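Local structure of uncharacterized protein (Pyrococcus horikoshii, 2P8T) at residues D93-I98 and I166-T171. The protein is of unknown function but may bind ATP and act as an aminoacyl-tRNA ligase. Numbering follows the deposited sequence.
Sequences DGYPGI and ITWAET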
loop_
_atom_site.group_PDB
_atom_site.type_symbol
_atom_site.label_atom_id
_atom_site.label_comp_id
_atom_site.label_asym_id
_atom_site.label_seq_id
_atom_site.Cartn_x
_atom_site.Cartn_y
_atom_site.Cartn_z
ATOM N N ASP A 93 18.761 -0.846 0.299
ATOM C CA ASP A 93 19.899 -1.757 0.186
ATOM C C ASP A 93 19.852 -2.506 -1.157
ATOM O O ASP A 93 20.115 -3.708 -1.214
ATOM C CB ASP A 93 19.915 -2.749 1.370
ATOM C CG ASP A 93 20.396 -2.111 2.684
ATOM O OD1 ASP A 93 21.443 -1.426 2.663
ATOM O OD2 ASP A 93 19.736 -2.305 3.744
ATOM N N GLY A 94 19.465 -1.797 -2.216
ATOM C CA GLY A 94 19.412 -2.357 -3.570
ATOM C C GLY A 94 18.194 -3.190 -3.961
ATOM O O GLY A 94 18.136 -3.682 -5.084
ATOM N N TYR A 95 17.242 -3.368 -3.040
ATOM C CA TYR A 95 15.968 -4.047 -3.328
ATOM C C TYR A 95 14.846 -3.042 -3.598
ATOM O O TYR A 95 14.820 -1.980 -2.973
ATOM C CB TYR A 95 15.558 -4.922 -2.139
ATOM C CG TYR A 95 16.535 -6.023 -1.850
ATOM C CD1 TYR A 95 16.522 -7.201 -2.597
ATOM C CD2 TYR A 95 17.479 -5.887 -0.841
ATOM C CE1 TYR A 95 17.434 -8.210 -2.349
ATOM C CE2 TYR A 95 18.391 -6.888 -0.579
ATOM C CZ TYR A 95 18.362 -8.052 -1.332
ATOM O OH TYR A 95 19.268 -9.060 -1.063
ATOM N N PRO A 96 13.905 -3.381 -4.510
ATOM C CA PRO A 96 12.743 -2.486 -4.679
ATOM C C PRO A 96 11.902 -2.423 -3.415
ATOM O O PRO A 96 11.662 -3.446 -2.788
ATOM C CB PRO A 96 11.943 -3.132 -5.823
ATOM C CG PRO A 96 12.441 -4.548 -5.913
ATOM C CD PRO A 96 13.852 -4.545 -5.420
ATOM N N GLY A 97 11.441 -1.224 -3.069
ATOM C CA GLY A 97 10.612 -1.022 -1.898
ATOM C C GLY A 97 9.412 -0.128 -2.153
ATOM O O GLY A 97 9.283 0.473 -3.226
ATOM N N ILE A 98 8.547 -0.022 -1.145
ATOM C CA ILE A 98 7.365 0.822 -1.214
ATOM C C ILE A 98 7.180 1.498 0.154
ATOM O O ILE A 98 7.333 0.860 1.190
ATOM C CB ILE A 98 6.103 -0.025 -1.571
ATOM C CG1 ILE A 98 6.126 -0.441 -3.045
ATOM C CG2 ILE A 98 4.799 0.721 -1.214
ATOM C CD1 ILE A 98 5.696 0.688 -4.001
ATOM N N ILE A 166 7.588 1.134 5.459
ATOM C CA ILE A 166 8.522 0.943 4.335
ATOM C C ILE A 166 8.856 -0.531 4.217
ATOM O O ILE A 166 9.446 -1.097 5.127
ATOM C CB ILE A 166 9.840 1.733 4.514
ATOM C CG1 ILE A 166 9.536 3.216 4.744
ATOM C CG2 ILE A 166 10.774 1.550 3.270
ATOM C CD1 ILE A 166 10.697 4.045 5.217
ATOM N N THR A 167 8.453 -1.146 3.113
ATOM C CA THR A 167 8.824 -2.551 2.857
ATOM C C THR A 167 9.778 -2.638 1.675
ATOM O O THR A 167 9.802 -1.739 0.804
ATOM C CB THR A 167 7.591 -3.426 2.530
ATOM O OG1 THR A 167 6.977 -2.953 1.324
ATOM C CG2 THR A 167 6.576 -3.420 3.663
ATOM N N TRP A 168 10.537 -3.731 1.607
ATOM C CA TRP A 168 11.309 -4.024 0.401
ATOM C C TRP A 168 11.308 -5.514 0.166
ATOM O O TRP A 168 11.034 -6.285 1.080
ATOM C CB TRP A 168 12.740 -3.459 0.465
ATOM C CG TRP A 168 13.572 -3.975 1.584
ATOM C CD1 TRP A 168 14.531 -4.971 1.519
ATOM C CD2 TRP A 168 13.562 -3.515 2.942
ATOM N NE1 TRP A 168 15.105 -5.151 2.766
ATOM C CE2 TRP A 168 14.526 -4.274 3.653
ATOM C CE3 TRP A 168 12.834 -2.525 3.628
ATOM C CZ2 TRP A 168 14.781 -4.067 5.011
ATOM C CZ3 TRP A 168 13.075 -2.328 4.984
ATOM C CH2 TRP A 168 14.043 -3.103 5.661
ATOM N N ALA A 169 11.567 -5.912 -1.072
ATOM C CA ALA A 169 11.377 -7.304 -1.468
ATOM C C ALA A 169 12.155 -7.580 -2.745
ATOM O O ALA A 169 12.857 -6.703 -3.249
ATOM C CB ALA A 169 9.884 -7.589 -1.670
ATOM N N GLU A 170 12.027 -8.796 -3.264
ATOM C CA GLU A 170 12.733 -9.185 -4.484
ATOM C C GLU A 170 12.142 -8.508 -5.713
ATOM O O GLU A 170 12.854 -8.254 -6.688
ATOM C CB GLU A 170 12.726 -10.710 -4.657
ATOM C CG GLU A 170 13.316 -11.486 -3.474
ATOM C CD GLU A 170 14.838 -11.545 -3.442
ATOM O OE1 GLU A 170 15.510 -10.842 -4.236
ATOM O OE2 GLU A 170 15.372 -12.319 -2.609
ATOM N N THR A 171 10.845 -8.209 -5.658
ATOM C CA THR A 171 10.146 -7.577 -6.780
ATOM C C THR A 171 9.315 -6.409 -6.258
ATOM O O THR A 171 8.915 -6.427 -5.097
ATOM C CB THR A 171 9.230 -8.585 -7.540
ATOM O OG1 THR A 171 8.111 -8.948 -6.731
ATOM C CG2 THR A 171 9.989 -9.859 -7.950
#
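I98 and T167 form a hydrogen-bonded pair between neighbouring antiparallel strands, 95-102 and 163-168, of a five-stranded antiparallel sheet in the DUF4443 region. I98 N donates to T167 O (2.9 Å) and T167 N returns a bond to I98 O that lies in the carbonyl plane. One step on, G97 and W168 make the non-hydrogen-bonded pair, with G97 CA and W168 CA 3.8 Å apart; a CB on G97 would collide with T167 O. Beyond it A169 N bonds P96 O almost head-on, with a C=O...N angle of 170°. W168 CA also brings a weaker C-H contact to P96 O.

Aromatic packing follows on the face bearing W168. Its ring reaches Y95 because CG sits between the backbone N and the carbonyl carbon (chi1 60°), and CD1 touches Y95 CB at 3.8 Å. The Y95 ring and the five-membered W168 ring are tilted 30° and offset, centroids 5.8 Å apart, so stacking is slight. E170 runs alongside the tyrosine, OE1 lying at the ring edge 3.8 Å from Y95 CE1, its carboxylate turned steeply to the ring. Y95 OH is hydrogen-bonded to K123 NZ, which also makes a long, weak ion pair with E170 OE2. Replacing Y95 with an alanine would probably leave K123 without its hydroxyl partner and E170 OE1 without the ring beside it.

On the other face T167 OG1 turns to helix 172-187, hydrogen-bonding A175 O, and I98 packs on A179 of that helix. At its start T171 is the N-cap, OG1 capping K174 N and also hydrogen-bonded to E41 OE2. Before this cap the P96 ring lies against the turning chain, with CD 3.2 Å from A169 O and CG 3.7 Å from T171 C.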